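Local atomic coordinates of vanadium-dependent bromoperoxidase (Corallina officinalis, PDB entry 1QHB), a protein that catalyses the vanadate-dependent oxidation of bromide by hydrogen peroxide, and so the bromination of organic substrates, as a calcium-stabilised homododecamer. Residues Y339-A342 and C343-L346; S448-K451 and Q452-D456. All blocks are in the same frame, centred on the assembly; numbering follows the deposited sequence.

Contact 1 of 2, residues Y339-A342 and C343-L346; sequences YLNA and CLIL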
loop_
_atom_site.group_PDB
_atom_site.type_symbol
_atom_site.label_atom_id
_atom_site.label_comp_id
_atom_site.label_asym_id
_atom_site.label_seq_id
_atom_site.Cartn_x
_atom_site.Cartn_y
_atom_site.Cartn_z
ATOM N N TYR A 339 2.707 37.635 28.850
ATOM C CA TYR A 339 1.545 37.383 27.977
ATOM C C TYR A 339 0.456 36.703 28.756
ATOM O O TYR A 339 -0.753 36.918 28.556
ATOM C CB TYR A 339 1.982 36.630 26.692
ATOM C CG TYR A 339 3.384 37.155 26.346
ATOM C CD1 TYR A 339 3.579 38.420 25.862
ATOM C CD2 TYR A 339 4.485 36.370 26.659
ATOM C CE1 TYR A 339 4.867 38.914 25.649
ATOM C CE2 TYR A 339 5.781 36.834 26.465
ATOM C CZ TYR A 339 5.966 38.109 25.973
ATOM O OH TYR A 339 7.240 38.588 25.803
ATOM N N LEU A 340 0.845 35.901 29.732
ATOM C CA LEU A 340 -0.151 35.278 30.603
ATOM C C LEU A 340 -0.771 36.360 31.485
ATOM O O LEU A 340 -1.978 36.462 31.658
ATOM C CB LEU A 340 0.515 34.155 31.399
ATOM C CG LEU A 340 -0.274 33.672 32.623
ATOM C CD1 LEU A 340 -1.557 32.987 32.203
ATOM C CD2 LEU A 340 0.607 32.824 33.513
ATOM N N ASN A 341 0.036 37.302 31.953
ATOM C CA ASN A 341 -0.474 38.411 32.787
ATOM C C ASN A 341 -1.362 39.321 31.946
ATOM O O ASN A 341 -2.338 39.772 32.517
ATOM C CB ASN A 341 0.652 39.260 33.387
ATOM C CG ASN A 341 1.469 38.472 34.399
ATOM O OD1 ASN A 341 2.484 39.028 34.866
ATOM N ND2 ASN A 341 1.098 37.238 34.701
ATOM N N ALA A 342 -0.997 39.532 30.688
ATOM C CA ALA A 342 -1.815 40.350 29.791
ATOM C C ALA A 342 -3.168 39.691 29.591
ATOM O O ALA A 342 -4.228 40.290 29.758
ATOM C CB ALA A 342 -1.143 40.500 28.443
ATOM N N CYS A 343 -3.111 38.370 29.360
ATOM C CA CYS A 343 -4.331 37.606 29.251
ATOM C C CYS A 343 -5.246 37.674 30.442
ATOM O O CYS A 343 -6.437 37.872 30.243
ATOM C CB CYS A 343 -3.986 36.131 28.954
ATOM S SG CYS A 343 -5.361 35.061 28.445
ATOM N N LEU A 344 -4.701 37.586 31.642
ATOM C CA LEU A 344 -5.493 37.703 32.862
ATOM C C LEU A 344 -6.148 39.075 33.013
ATOM O O LEU A 344 -7.296 39.122 33.436
ATOM C CB LEU A 344 -4.620 37.377 34.060
ATOM C CG LEU A 344 -4.092 35.947 34.218
ATOM C CD1 LEU A 344 -3.030 35.940 35.317
ATOM C CD2 LEU A 344 -5.209 34.991 34.602
ATOM N N ILE A 345 -5.488 40.155 32.620
ATOM C CA ILE A 345 -6.081 41.495 32.657
ATOM C C ILE A 345 -7.272 41.531 31.689
ATOM O O ILE A 345 -8.322 42.096 32.001
ATOM C CB ILE A 345 -5.012 42.525 32.263
ATOM C CG1 ILE A 345 -3.980 42.654 33.414
ATOM C CG2 ILE A 345 -5.619 43.912 32.043
ATOM C CD1 ILE A 345 -2.745 43.480 33.060
ATOM N N LEU A 346 -7.069 41.008 30.473
ATOM C CA LEU A 346 -8.082 41.022 29.432
ATOM C C LEU A 346 -9.270 40.215 29.906
ATOM O O LEU A 346 -10.409 40.679 29.756
ATOM C CB LEU A 346 -7.577 40.478 28.087
ATOM C CG LEU A 346 -6.442 41.231 27.400
ATOM C CD1 LEU A 346 -5.833 40.480 26.239
ATOM C CD2 LEU A 346 -6.942 42.585 26.901
#
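Leu340 and Leu344, one turn apart on helix 337-349, meet side chain to side chain: one methyl of Leu340, CD1, lies loosely against the branch point of Leu344, 4.4 Å from its CG. The two reach this spot by different routes. Leu340 swings CG away from its own backbone N (chi1 164°), which carries its end forward along the helix, whereas Leu344 keeps CG beside its N (chi1 -66°) and lays that atom back over the peptide oxygen of Leu340, with CG 3.4 Å from O. Ile345 and Leu346 share this first torsion, with the same result. CG1 of Ile345 rests against the oxygen of Asn341, and CG of Leu346 sits 3.4 Å from O of Ala342, so each aliphatic branch covers a carbonyl one turn back.

Those carbonyls are already engaged in regular alpha-helical i to i+4 bonds. Leu344 N reaches O of Leu340 at 2.9 Å, and Cys343 N reaches O of Tyr339 at 2.9 Å, while Leu346 N approaches O of Ala342 nearly head-on (C=O...N angle 164°).

All eight residues are buried, each flank facing a different neighbour. Tyr339 points its ring between helices 484-499 and 530-548, about 6 Å from the side chain of His485, a residue of the vanadate site that is probably part of the active site; Ala342 packs on Leu534 and Leu537, and Cys343 on Leu496. On another flank, Leu344 and Ile345 cover Ile271 of strand 270-273, and the Asn341 amide, through ND2, hydrogen-bonds Tyr273 OH of the second subunit, tying this helix into the dodecamer.

Contact 2 of 2, residues S448-K451 and Q452-D456; sequences SNEK and QNIAD
Asn453 N donates to O of Asn449 at 2.8 Å in an almost straight bond (N-H...O 176°), and Ile454 N reaches O of Glu450 at 2.8 Å. Gln452 and Ala455 make the equivalent i to i+4 bonds to Ser448 and Lys451, keeping the end of helix 439-456 in regular alpha-helical form.

Side-chain bonds come next. Gln452 turns its chain at chi2 (68°) so that its amide runs along the helix: NE2 gives a bent bond of 3.1 Å to OD1 of Asp456, which lies in the amide plane and is met on its syn side from somewhat out of the carboxylate plane, and a weak one to OD2. The other end of that amide, OE1, accepts from Asp290 N, so both its ends are held.

Asn453 folds its amide back over the previous turn, CG beside its own N (chi1 -71°), placing CG 3.2 Å from O of Asn449; its OD1 is hydrogen-bonded to Thr293 OG1. Cutting this side chain back to an alanine removes the amide and would probably leave the Thr293 hydroxyl without this partner, slackening the tie to the neighbouring loop.

Apolar contact is slight. Glu450 and Ile454 run side by side in the same direction, CG of Glu450 lying 4.0 Å from CD1 of Ile454, on an exposed flank with Lys451.

The opposite character belongs to Asn449, which is buried: ND2 bonds the carbonyls of Ser464 and Leu466, and its side chain touches Thr293 and Pro468. Helix 439-456 is thus bound through its amides to loop residues, among them Asp290 and Thr293 just before helix 295-302.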
loop_
_atom_site.group_PDB
_atom_site.type_symbol
_atom_site.label_atom_id
_atom_site.label_comp_id
_atom_site.label_asym_id
_atom_site.label_seq_id
_atom_site.Cartn_x
_atom_site.Cartn_y
_atom_site.Cartn_z
ATOM N N SER A 448 32.335 56.464 32.178
ATOM C CA SER A 448 31.395 55.778 33.093
ATOM C C SER A 448 32.032 54.501 33.629
ATOM O O SER A 448 31.837 54.232 34.801
ATOM C CB SER A 448 30.074 55.517 32.366
ATOM O OG SER A 448 29.201 54.699 33.152
ATOM N N ASN A 449 32.742 53.711 32.821
ATOM C CA ASN A 449 33.346 52.472 33.294
ATOM C C ASN A 449 34.471 52.715 34.302
ATOM O O ASN A 449 34.675 51.910 35.232
ATOM C CB ASN A 449 33.884 51.694 32.094
ATOM C CG ASN A 449 32.781 51.091 31.229
ATOM O OD1 ASN A 449 31.615 51.121 31.611
ATOM N ND2 ASN A 449 33.031 50.523 30.064
ATOM N N GLU A 450 35.231 53.816 34.141
ATOM C CA GLU A 450 36.283 54.115 35.127
ATOM C C GLU A 450 35.629 54.330 36.497
ATOM O O GLU A 450 36.072 53.661 37.454
ATOM C CB GLU A 450 37.129 55.312 34.736
ATOM C CG GLU A 450 38.160 55.709 35.784
ATOM C CD GLU A 450 38.974 56.924 35.384
ATOM O OE1 GLU A 450 38.512 57.743 34.557
ATOM O OE2 GLU A 450 40.103 57.068 35.910
ATOM N N LYS A 451 34.504 55.093 36.506
ATOM C CA LYS A 451 33.860 55.231 37.821
ATOM C C LYS A 451 33.382 53.913 38.348
ATOM O O LYS A 451 33.503 53.649 39.544
ATOM C CB LYS A 451 32.649 56.180 37.731
ATOM C CG LYS A 451 33.016 57.574 37.267
ATOM C CD LYS A 451 31.755 58.315 36.827
ATOM C CE LYS A 451 32.138 59.693 36.298
ATOM N NZ LYS A 451 30.975 60.624 36.297
ATOM N N GLN A 452 32.788 53.066 37.499
ATOM C CA GLN A 452 32.325 51.755 38.024
ATOM C C GLN A 452 33.501 50.970 38.552
ATOM O O GLN A 452 33.469 50.407 39.649
ATOM C CB GLN A 452 31.599 51.006 36.881
ATOM C CG GLN A 452 30.982 49.705 37.387
ATOM C CD GLN A 452 29.830 49.897 38.351
ATOM O OE1 GLN A 452 28.793 50.508 38.038
ATOM N NE2 GLN A 452 29.973 49.358 39.555
ATOM N N ASN A 453 34.570 50.823 37.760
ATOM C CA ASN A 453 35.754 50.055 38.213
ATOM C C ASN A 453 36.411 50.606 39.468
ATOM O O ASN A 453 36.866 49.840 40.315
ATOM C CB ASN A 453 36.725 50.050 37.026
ATOM C CG ASN A 453 36.172 49.154 35.903
ATOM O OD1 ASN A 453 35.338 48.252 36.150
ATOM N ND2 ASN A 453 36.692 49.394 34.713
ATOM N N ILE A 454 36.403 51.938 39.657
ATOM C CA ILE A 454 36.916 52.531 40.884
ATOM C C ILE A 454 36.057 52.132 42.070
ATOM O O ILE A 454 36.567 51.647 43.071
ATOM C CB ILE A 454 36.976 54.063 40.844
ATOM C CG1 ILE A 454 38.202 54.442 39.993
ATOM C CG2 ILE A 454 37.098 54.701 42.219
ATOM C CD1 ILE A 454 38.397 55.922 39.791
ATOM N N ALA A 455 34.749 52.311 41.888
ATOM C CA ALA A 455 33.826 51.934 42.935
ATOM C C ALA A 455 33.998 50.454 43.243
ATOM O O ALA A 455 33.698 50.182 44.410
ATOM C CB ALA A 455 32.400 52.244 42.518
ATOM N N ASP A 456 34.325 49.566 42.301
ATOM C CA ASP A 456 34.360 48.158 42.673
ATOM C C ASP A 456 35.738 47.713 43.146
ATOM O O ASP A 456 35.824 46.597 43.633
ATOM C CB ASP A 456 33.939 47.185 41.575
ATOM C CG ASP A 456 32.618 47.425 40.907
ATOM O OD1 ASP A 456 31.603 47.706 41.584
ATOM O OD2 ASP A 456 32.591 47.323 39.650
#

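Both contacts are successive turns of a single helix, 337-349 for contact 1 and 439-456 for contact 2, and they share the i to i+4 backbone bonding. Their settings differ. Contact 1 is wholly buried and largely aliphatic, wedged among helices and a strand close to the vanadate site, with a partner on another subunit. Contact 2 lies at the surface, away from the annotated sites and untouched by other chains; amides and charged groups replace leucines, and loops take the place of packed helices. Their centres are 40 Å apart and their nearest atoms about 28 Å, so the two do not touch.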